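Ceramide very long chain fatty acid hydroxylase SCS7 (Saccharomyces cerevisiae, PDB 4ZR1) hydroxylates sphingolipid-associated very long chain fatty acids, probably those of dihydroceramides and phytoceramides at C-2, as an integral membrane enzyme with two zinc ions. Local coordinates at residues T143-Y147 with W270-T276; V121-M126 with L211-Y215; F69-V75 with D157-E162. All coordinates share one frame; numbering follows the deposited sequence.

Contact 1. Residues T143-Y147 with W270-T276; sequences TLIEY and WDEVFGT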
loop_
_atom_site.group_PDB
_atom_site.type_symbol
_atom_site.label_atom_id
_atom_site.label_comp_id
_atom_site.label_asym_id
_atom_site.label_seq_id
_atom_site.Cartn_x
_atom_site.Cartn_y
_atom_site.Cartn_z
ATOM N N THR A 143 -1.758 -1.274 14.181
ATOM C CA THR A 143 -2.968 -1.406 13.362
ATOM C C THR A 143 -3.653 -0.066 13.157
ATOM O O THR A 143 -4.356 0.128 12.165
ATOM C CB THR A 143 -4.012 -2.367 13.976
ATOM O OG1 THR A 143 -4.668 -1.738 15.088
ATOM C CG2 THR A 143 -3.355 -3.643 14.411
ATOM N N LEU A 144 -3.456 0.843 14.114
ATOM C CA LEU A 144 -4.038 2.173 14.029
ATOM C C LEU A 144 -3.241 3.020 13.046
ATOM O O LEU A 144 -3.811 3.687 12.181
ATOM C CB LEU A 144 -4.088 2.834 15.408
ATOM C CG LEU A 144 -4.935 4.111 15.453
ATOM C CD1 LEU A 144 -6.360 3.867 14.933
ATOM C CD2 LEU A 144 -4.968 4.664 16.861
ATOM N N ILE A 145 -1.918 2.984 13.195
ATOM C CA ILE A 145 -0.986 3.531 12.215
ATOM C C ILE A 145 -1.261 3.010 10.801
ATOM O O ILE A 145 -1.386 3.796 9.849
ATOM C CB ILE A 145 0.452 3.204 12.612
ATOM C CG1 ILE A 145 0.820 3.996 13.871
ATOM C CG2 ILE A 145 1.410 3.504 11.475
ATOM C CD1 ILE A 145 2.109 3.545 14.529
ATOM N N GLU A 146 -1.360 1.686 10.681
ATOM C CA GLU A 146 -1.747 1.029 9.429
ATOM C C GLU A 146 -2.996 1.661 8.812
ATOM O O GLU A 146 -3.009 1.988 7.631
ATOM C CB GLU A 146 -1.983 -0.464 9.665
ATOM C CG GLU A 146 -2.625 -1.181 8.489
ATOM C CD GLU A 146 -3.141 -2.567 8.851
ATOM O OE1 GLU A 146 -4.287 -2.888 8.450
ATOM O OE2 GLU A 146 -2.399 -3.339 9.512
ATOM N N TYR A 147 -4.038 1.846 9.618
ATOM C CA TYR A 147 -5.259 2.519 9.163
ATOM C C TYR A 147 -5.003 3.981 8.782
ATOM O O TYR A 147 -5.516 4.455 7.772
ATOM C CB TYR A 147 -6.355 2.450 10.240
ATOM C CG TYR A 147 -7.639 3.142 9.840
ATOM C CD1 TYR A 147 -8.610 2.475 9.104
ATOM C CD2 TYR A 147 -7.871 4.473 10.179
ATOM C CE1 TYR A 147 -9.779 3.110 8.723
ATOM C CE2 TYR A 147 -9.027 5.112 9.805
ATOM C CZ TYR A 147 -9.982 4.425 9.079
ATOM O OH TYR A 147 -11.140 5.064 8.705
ATOM N N TRP A 270 -10.636 -0.931 12.474
ATOM C CA TRP A 270 -10.630 0.523 12.485
ATOM C C TRP A 270 -11.507 1.130 11.390
ATOM O O TRP A 270 -11.837 2.319 11.446
ATOM C CB TRP A 270 -9.193 1.036 12.365
ATOM C CG TRP A 270 -8.342 0.597 13.501
ATOM C CD1 TRP A 270 -7.325 -0.309 13.464
ATOM C CD2 TRP A 270 -8.454 1.018 14.863
ATOM N NE1 TRP A 270 -6.781 -0.468 14.715
ATOM C CE2 TRP A 270 -7.462 0.337 15.595
ATOM C CE3 TRP A 270 -9.302 1.910 15.539
ATOM C CZ2 TRP A 270 -7.287 0.522 16.968
ATOM C CZ3 TRP A 270 -9.127 2.094 16.898
ATOM C CH2 TRP A 270 -8.127 1.404 17.599
ATOM N N ASP A 271 -11.875 0.327 10.395
ATOM C CA ASP A 271 -12.821 0.774 9.376
ATOM C C ASP A 271 -14.195 0.938 10.006
ATOM O O ASP A 271 -14.927 1.893 9.740
ATOM C CB ASP A 271 -12.895 -0.218 8.216
ATOM C CG ASP A 271 -11.891 0.085 7.123
ATOM O OD1 ASP A 271 -11.620 1.282 6.877
ATOM O OD2 ASP A 271 -11.368 -0.879 6.519
ATOM N N GLU A 272 -14.534 -0.019 10.851
ATOM C CA GLU A 272 -15.819 -0.019 11.512
ATOM C C GLU A 272 -15.879 1.136 12.516
ATOM O O GLU A 272 -16.810 1.939 12.510
ATOM C CB GLU A 272 -16.041 -1.368 12.178
ATOM C CG GLU A 272 -17.327 -2.045 11.784
ATOM C CD GLU A 272 -17.233 -3.566 11.837
ATOM O OE1 GLU A 272 -16.570 -4.084 12.760
ATOM O OE2 GLU A 272 -17.895 -4.247 11.020
ATOM N N VAL A 273 -14.848 1.226 13.346
ATOM C CA VAL A 273 -14.707 2.281 14.342
ATOM C C VAL A 273 -14.855 3.683 13.746
ATOM O O VAL A 273 -15.570 4.518 14.299
ATOM C CB VAL A 273 -13.338 2.176 15.044
ATOM C CG1 VAL A 273 -13.111 3.351 15.973
ATOM C CG2 VAL A 273 -13.211 0.847 15.782
ATOM N N PHE A 274 -14.191 3.938 12.618
ATOM C CA PHE A 274 -14.168 5.280 12.024
ATOM C C PHE A 274 -15.067 5.413 10.809
ATOM O O PHE A 274 -14.947 6.366 10.036
ATOM C CB PHE A 274 -12.751 5.675 11.632
ATOM C CG PHE A 274 -11.820 5.802 12.788
ATOM C CD1 PHE A 274 -11.934 6.865 13.670
ATOM C CD2 PHE A 274 -10.794 4.898 12.963
ATOM C CE1 PHE A 274 -11.056 7.004 14.740
ATOM C CE2 PHE A 274 -9.904 5.029 14.028
ATOM C CZ PHE A 274 -10.036 6.084 14.918
ATOM N N GLY A 275 -15.959 4.446 10.646
ATOM C CA GLY A 275 -16.978 4.510 9.618
ATOM C C GLY A 275 -16.429 4.627 8.212
ATOM O O GLY A 275 -16.804 5.527 7.463
ATOM N N THR A 276 -15.525 3.723 7.859
ATOM C CA THR A 276 -15.057 3.612 6.487
ATOM C C THR A 276 -15.146 2.166 6.023
ATOM O O THR A 276 -14.514 1.793 5.039
ATOM C CB THR A 276 -13.601 4.113 6.320
ATOM O OG1 THR A 276 -12.746 3.439 7.253
ATOM C CG2 THR A 276 -13.511 5.619 6.536
#
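Y147 reaches from helix 128-154 into the turn that follows helix 269-273, and the tight packing lies round its ring. With CG anti to the backbone N (chi1 179°), the ring extends toward the turn, and its OH donates to OG1 of T276 at 2.7 Å. That OG1 in turn donates to OD1 of D271, and R151 also binds the phenol. OD1 of D271 lies at the edge of the tyrosine ring, 3.2 Å from CE1, while the carbonyl O of W270 sits over one face. At the pyrrole edge of the indole, NE1 of W270 donates almost straight (166°) to OG1 of the buried T143. The turn is a Schellman motif: G275 (positive phi) lets T276 N bond to D271 O and G275 N to E272 O, ending the helix and bringing the T276 hydroxyl to Y147. D271 also bonds F263, G264 and Y250, its side chain about 7 Å from that of the zinc ligand H254. L144 and F274 form the surface side, where apolar contacts replace these hydrogen bonds: CD1 of L144 rests over the six-membered ring of W270, 3.5 Å from its centroid, and touches the F274 ring edge at CE2.

Contact 2. Residues V121-M126 with L211-Y215; sequences VALKNM and LYWAY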
loop_
_atom_site.group_PDB
_atom_site.type_symbol
_atom_site.label_atom_id
_atom_site.label_comp_id
_atom_site.label_asym_id
_atom_site.label_seq_id
_atom_site.Cartn_x
_atom_site.Cartn_y
_atom_site.Cartn_z
ATOM N N VAL A 121 16.327 -7.283 24.339
ATOM C CA VAL A 121 16.889 -6.296 25.253
ATOM C C VAL A 121 15.920 -6.003 26.389
ATOM O O VAL A 121 16.298 -5.998 27.563
ATOM C CB VAL A 121 17.215 -4.962 24.539
ATOM C CG1 VAL A 121 17.544 -3.876 25.559
ATOM C CG2 VAL A 121 18.350 -5.138 23.539
ATOM N N ALA A 122 14.669 -5.749 26.029
ATOM C CA ALA A 122 13.633 -5.474 27.009
ATOM C C ALA A 122 13.452 -6.634 28.002
ATOM O O ALA A 122 13.242 -6.408 29.195
ATOM C CB ALA A 122 12.324 -5.166 26.303
ATOM N N LEU A 123 13.552 -7.867 27.517
ATOM C CA LEU A 123 13.336 -9.044 28.359
ATOM C C LEU A 123 14.498 -9.336 29.318
ATOM O O LEU A 123 14.422 -10.274 30.102
ATOM C CB LEU A 123 13.076 -10.280 27.490
ATOM C CG LEU A 123 11.739 -10.321 26.747
ATOM C CD1 LEU A 123 11.745 -11.421 25.698
ATOM C CD2 LEU A 123 10.587 -10.529 27.714
ATOM N N LYS A 124 15.562 -8.542 29.269
ATOM C CA LYS A 124 16.708 -8.740 30.163
ATOM C C LYS A 124 16.814 -7.560 31.145
ATOM O O LYS A 124 17.593 -7.577 32.090
ATOM C CB LYS A 124 17.990 -8.896 29.329
ATOM C CG LYS A 124 19.394 -8.763 30.001
ATOM C CD LYS A 124 19.619 -9.422 31.373
ATOM C CE LYS A 124 21.055 -9.236 31.837
ATOM N NZ LYS A 124 21.440 -7.791 31.729
ATOM N N ASN A 125 15.991 -6.538 30.963
ATOM C CA ASN A 125 16.136 -5.343 31.781
ATOM C C ASN A 125 14.831 -4.889 32.394
ATOM O O ASN A 125 14.733 -3.797 32.965
ATOM C CB ASN A 125 16.738 -4.231 30.939
ATOM C CG ASN A 125 18.096 -4.603 30.392
ATOM O OD1 ASN A 125 19.096 -4.508 31.100
ATOM N ND2 ASN A 125 18.140 -5.048 29.136
ATOM N N MET A 126 13.829 -5.749 32.298
ATOM C CA MET A 126 12.472 -5.346 32.626
ATOM C C MET A 126 11.605 -6.554 32.963
ATOM O O MET A 126 11.908 -7.670 32.547
ATOM C CB MET A 126 11.894 -4.578 31.455
ATOM C CG MET A 126 10.537 -4.057 31.679
ATOM S SD MET A 126 9.929 -3.430 30.134
ATOM C CE MET A 126 8.313 -2.955 30.736
ATOM N N LEU A 211 13.118 3.923 28.656
ATOM C CA LEU A 211 13.991 3.224 27.729
ATOM C C LEU A 211 13.544 1.803 27.353
ATOM O O LEU A 211 13.248 1.539 26.185
ATOM C CB LEU A 211 15.402 3.199 28.310
ATOM C CG LEU A 211 16.548 2.847 27.375
ATOM C CD1 LEU A 211 17.569 3.943 27.440
ATOM C CD2 LEU A 211 17.168 1.570 27.847
ATOM N N TYR A 212 13.467 0.895 28.322
ATOM C CA TYR A 212 13.213 -0.512 27.990
ATOM C C TYR A 212 11.754 -0.769 27.666
ATOM O O TYR A 212 11.415 -1.811 27.102
ATOM C CB TYR A 212 13.671 -1.426 29.121
ATOM C CG TYR A 212 15.157 -1.358 29.339
ATOM C CD1 TYR A 212 16.033 -1.845 28.379
ATOM C CD2 TYR A 212 15.690 -0.792 30.488
ATOM C CE1 TYR A 212 17.398 -1.784 28.562
ATOM C CE2 TYR A 212 17.060 -0.728 30.677
ATOM C CZ TYR A 212 17.904 -1.229 29.710
ATOM O OH TYR A 212 19.262 -1.169 29.881
ATOM N N TRP A 213 10.895 0.185 28.012
ATOM C CA TRP A 213 9.508 0.149 27.566
ATOM C C TRP A 213 9.459 0.418 26.066
ATOM O O TRP A 213 8.588 -0.087 25.353
ATOM C CB TRP A 213 8.652 1.194 28.289
ATOM C CG TRP A 213 8.403 0.986 29.765
ATOM C CD1 TRP A 213 9.179 0.296 30.656
ATOM C CD2 TRP A 213 7.293 1.497 30.514
ATOM N NE1 TRP A 213 8.612 0.340 31.912
ATOM C CE2 TRP A 213 7.455 1.076 31.851
ATOM C CE3 TRP A 213 6.171 2.267 30.181
ATOM C CZ2 TRP A 213 6.539 1.399 32.855
ATOM C CZ3 TRP A 213 5.258 2.588 31.180
ATOM C CH2 TRP A 213 5.448 2.151 32.500
ATOM N N ALA A 214 10.387 1.252 25.599
ATOM C CA ALA A 214 10.450 1.617 24.193
ATOM C C ALA A 214 10.952 0.436 23.384
ATOM O O ALA A 214 10.448 0.174 22.301
ATOM C CB ALA A 214 11.335 2.823 23.988
ATOM N N TYR A 215 11.934 -0.284 23.921
ATOM C CA TYR A 215 12.428 -1.489 23.274
ATOM C C TYR A 215 11.301 -2.471 23.012
ATOM O O TYR A 215 11.131 -2.939 21.883
ATOM C CB TYR A 215 13.518 -2.150 24.114
ATOM C CG TYR A 215 14.863 -1.502 23.925
ATOM C CD1 TYR A 215 15.687 -1.864 22.867
ATOM C CD2 TYR A 215 15.302 -0.511 24.791
ATOM C CE1 TYR A 215 16.905 -1.265 22.681
ATOM C CE2 TYR A 215 16.526 0.093 24.614
ATOM C CZ TYR A 215 17.320 -0.290 23.557
ATOM O OH TYR A 215 18.539 0.315 23.387
#
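The Y212 ring is sandwiched between N125 on one face and CD2 of L211, its own sequence neighbour, on the other, while V121 meets its edge. CB of N125 lies over the ring centre, 3.3 Å from the centroid, and the amide beyond it stacks almost flat on the ring, the two planes 10° apart. V121 serves two tyrosines at once: its CG1 stands in the plane of Y212, 3.7 Å from CE1, and over the face of Y215, 3.8 Å from the ring centroid. This branch points there because it is anti to the backbone N (chi1 169°). H118 and F206 also meet the Y215 ring.

The short helical segments 121-125 and 211-215 run roughly antiparallel, at 141°, with their axes 8.5 Å apart. They join the ends, probably lumenal, of the first and fourth transmembrane helices. The small A122 admits this approach, its CB packing 3.9 Å from CB of Y215. On the other flank the extended chain of M126 crosses W213 at about a right angle. SD of M126 lies obliquely, 4.7 Å from the centroid of the five-membered ring of W213, a Met-aromatic contact, and its CE methyl touches CD1 of that indole.

The N125 amide is held by its own segment: ND2 donates to V121 O at 2.6 Å, reaching that oxygen from the face opposite K124 N. A leucine in place of Y212 would probably leave the amide without its flat partner and open a gap beside V121. With no hydrogen bond passing between the two segments, their cohesion rests on dispersion and CH-pi contacts, and ND2 of the amide spends a hydrogen bond within its own segment.

Contact 3. Residues F69-V75 with D157-E162; sequences FKKDFYV and DDWLPE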
loop_
_atom_site.group_PDB
_atom_site.type_symbol
_atom_site.label_atom_id
_atom_site.label_comp_id
_atom_site.label_asym_id
_atom_site.label_seq_id
_atom_site.Cartn_x
_atom_site.Cartn_y
_atom_site.Cartn_z
ATOM N N PHE A 69 -0.324 16.872 -16.302
ATOM C CA PHE A 69 -1.481 16.425 -15.541
ATOM C C PHE A 69 -1.915 17.489 -14.547
ATOM O O PHE A 69 -1.085 18.149 -13.920
ATOM C CB PHE A 69 -1.176 15.134 -14.764
ATOM C CG PHE A 69 -0.790 13.961 -15.621
ATOM C CD1 PHE A 69 -1.289 13.818 -16.903
ATOM C CD2 PHE A 69 0.079 12.993 -15.131
ATOM C CE1 PHE A 69 -0.933 12.732 -17.683
ATOM C CE2 PHE A 69 0.441 11.906 -15.909
ATOM C CZ PHE A 69 -0.067 11.778 -17.187
ATOM N N LYS A 70 -3.217 17.643 -14.378
ATOM C CA LYS A 70 -3.694 18.293 -13.175
ATOM C C LYS A 70 -4.165 17.226 -12.198
ATOM O O LYS A 70 -4.502 16.104 -12.590
ATOM C CB LYS A 70 -4.792 19.326 -13.469
ATOM C CG LYS A 70 -5.377 19.327 -14.870
ATOM C CD LYS A 70 -5.933 20.716 -15.134
ATOM C CE LYS A 70 -6.574 20.885 -16.511
ATOM N NZ LYS A 70 -7.497 22.069 -16.525
ATOM N N LYS A 71 -4.146 17.592 -10.920
ATOM C CA LYS A 71 -4.319 16.660 -9.811
ATOM C C LYS A 71 -5.502 15.708 -9.961
ATOM O O LYS A 71 -5.360 14.506 -9.759
ATOM C CB LYS A 71 -4.461 17.448 -8.511
ATOM C CG LYS A 71 -4.794 16.611 -7.293
ATOM C CD LYS A 71 -5.923 17.246 -6.495
ATOM C CE LYS A 71 -7.248 17.082 -7.203
ATOM N NZ LYS A 71 -8.378 17.730 -6.480
ATOM N N ASP A 72 -6.666 16.237 -10.314
ATOM C CA ASP A 72 -7.868 15.414 -10.385
ATOM C C ASP A 72 -7.736 14.297 -11.413
ATOM O O ASP A 72 -8.316 13.224 -11.253
ATOM C CB ASP A 72 -9.091 16.274 -10.702
ATOM C CG ASP A 72 -9.660 16.947 -9.472
ATOM O OD1 ASP A 72 -10.417 16.283 -8.738
ATOM O OD2 ASP A 72 -9.353 18.133 -9.234
ATOM N N PHE A 73 -6.964 14.550 -12.462
ATOM C CA PHE A 73 -6.769 13.566 -13.518
ATOM C C PHE A 73 -5.788 12.487 -13.079
ATOM O O PHE A 73 -6.010 11.293 -13.306
ATOM C CB PHE A 73 -6.276 14.245 -14.784
ATOM C CG PHE A 73 -5.993 13.295 -15.908
ATOM C CD1 PHE A 73 -7.018 12.551 -16.473
ATOM C CD2 PHE A 73 -4.700 13.154 -16.412
ATOM C CE1 PHE A 73 -6.768 11.678 -17.517
ATOM C CE2 PHE A 73 -4.439 12.282 -17.456
ATOM C CZ PHE A 73 -5.476 11.542 -18.012
ATOM N N TYR A 74 -4.702 12.914 -12.447
ATOM C CA TYR A 74 -3.735 11.975 -11.902
ATOM C C TYR A 74 -4.376 11.002 -10.899
ATOM O O TYR A 74 -4.143 9.791 -10.978
ATOM C CB TYR A 74 -2.582 12.719 -11.229
ATOM C CG TYR A 74 -1.753 11.803 -10.378
ATOM C CD1 TYR A 74 -0.808 10.952 -10.952
ATOM C CD2 TYR A 74 -1.940 11.749 -9.004
ATOM C CE1 TYR A 74 -0.056 10.088 -10.170
ATOM C CE2 TYR A 74 -1.196 10.888 -8.214
ATOM C CZ TYR A 74 -0.257 10.061 -8.798
ATOM O OH TYR A 74 0.473 9.211 -8.002
ATOM N N VAL A 75 -5.174 11.525 -9.959
ATOM C CA VAL A 75 -5.769 10.678 -8.920
ATOM C C VAL A 75 -6.832 9.767 -9.515
ATOM O O VAL A 75 -6.993 8.636 -9.081
ATOM C CB VAL A 75 -6.397 11.496 -7.744
ATOM C CG1 VAL A 75 -5.367 12.401 -7.105
ATOM C CG2 VAL A 75 -7.587 12.308 -8.201
ATOM N N ASP A 157 -4.798 11.827 -2.115
ATOM C CA ASP A 157 -5.665 11.984 -3.295
ATOM C C ASP A 157 -6.152 13.410 -3.565
ATOM O O ASP A 157 -5.352 14.274 -3.917
ATOM C CB ASP A 157 -6.868 11.045 -3.180
ATOM C CG ASP A 157 -6.456 9.580 -3.041
ATOM O OD1 ASP A 157 -5.248 9.266 -3.152
ATOM O OD2 ASP A 157 -7.349 8.736 -2.832
ATOM N N ASP A 158 -7.459 13.635 -3.414
ATOM C CA ASP A 158 -8.092 14.937 -3.676
ATOM C C ASP A 158 -7.325 16.107 -3.051
ATOM O O ASP A 158 -7.196 17.166 -3.660
ATOM C CB ASP A 158 -9.538 14.933 -3.158
ATOM C CG ASP A 158 -10.392 16.048 -3.756
ATOM O OD1 ASP A 158 -9.851 16.912 -4.481
ATOM O OD2 ASP A 158 -11.614 16.065 -3.484
ATOM N N TRP A 159 -6.797 15.902 -1.847
ATOM C CA TRP A 159 -6.116 16.962 -1.108
ATOM C C TRP A 159 -4.724 17.308 -1.667
ATOM O O TRP A 159 -4.042 18.183 -1.134
ATOM C CB TRP A 159 -6.004 16.572 0.375
ATOM C CG TRP A 159 -7.330 16.176 1.004
ATOM C CD1 TRP A 159 -8.559 16.711 0.732
ATOM C CD2 TRP A 159 -7.552 15.152 1.994
ATOM N NE1 TRP A 159 -9.525 16.093 1.493
ATOM C CE2 TRP A 159 -8.936 15.134 2.273
ATOM C CE3 TRP A 159 -6.715 14.250 2.669
ATOM C CZ2 TRP A 159 -9.502 14.249 3.200
ATOM C CZ3 TRP A 159 -7.280 13.371 3.589
ATOM C CH2 TRP A 159 -8.658 13.381 3.845
ATOM N N LEU A 160 -4.312 16.639 -2.740
ATOM C CA LEU A 160 -2.986 16.855 -3.330
ATOM C C LEU A 160 -2.837 18.196 -4.053
ATOM O O LEU A 160 -3.785 18.696 -4.661
ATOM C CB LEU A 160 -2.656 15.733 -4.320
ATOM C CG LEU A 160 -2.042 14.413 -3.845
ATOM C CD1 LEU A 160 -2.177 13.368 -4.942
ATOM C CD2 LEU A 160 -0.581 14.608 -3.494
ATOM N N PRO A 161 -1.626 18.775 -4.010
ATOM C CA PRO A 161 -1.306 19.994 -4.754
ATOM C C PRO A 161 -1.362 19.793 -6.257
ATOM O O PRO A 161 -1.523 18.669 -6.728
ATOM C CB PRO A 161 0.134 20.308 -4.329
ATOM C CG PRO A 161 0.369 19.516 -3.088
ATOM C CD PRO A 161 -0.481 18.299 -3.213
ATOM N N GLU A 162 -1.227 20.884 -7.004
ATOM C CA GLU A 162 -1.039 20.798 -8.445
ATOM C C GLU A 162 0.452 20.775 -8.736
ATOM O O GLU A 162 1.006 21.719 -9.294
ATOM C CB GLU A 162 -1.728 21.957 -9.159
ATOM C CG GLU A 162 -3.253 21.901 -9.075
ATOM C CD GLU A 162 -3.843 20.783 -9.925
ATOM O OE1 GLU A 162 -3.083 20.176 -10.712
ATOM O OE2 GLU A 162 -5.062 20.511 -9.812
#
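The first turn of helix 71-78 lies beside the loop 157-162, with the CA atoms paired K71 to E162, D72 to D158 and V75 to D157, the first pair 5.5 Å apart. E162 bends back at chi2 (-71°) to bring its carboxylate to the helix start, where OE1 accepts from K71 N at 2.8 Å on its syn side; OE2 adds a weak bond. With K70 at the N-cap position, this negative carboxylate probably interacts favourably with the start of the helix. The side chain of K71 runs across the loop, and its ammonium closes a salt-bridge network with D72 and D158. NZ meets OD1 of D158 at 2.6 Å, nearly end-on to that C-O bond, and D158 O at 3.1 Å on a lone pair; the bond to D72 OD2 is weak. This lysine probably offsets the repulsion between the two aspartates. Beside the charges, CD1 of L160 packs on CG1 of V75 at 4.0 Å and near the Y74 ring, which stacks on F167. D157 links the loop to the zinc site: H170 bonds both Y74 OH and D157 OD1, and D157 OD2 makes a weak hydrogen bond to the zinc ligand H155.

From the N terminus, after two short helices the chain enters helix 71-78, whose partner in contact 3 is the loop 157-162; this closes a loop containing the first two transmembrane helices. Segment 121-126 then leaves for contact 2, joined only when the fourth transmembrane helix begins at 211-215, and segment 143-147 opens contact 1, completed by 270-276. Every pair of these loops crosses, with segments alternating along the sequence. Contacts 2 and 3 lie on opposite sides of the chain's centre, their centres about 45 Å apart, one at helix ends that are probably lumenal and the other in a region that is probably cytoplasmic; contact 1 ties the second transmembrane helix to the short helix 269-273.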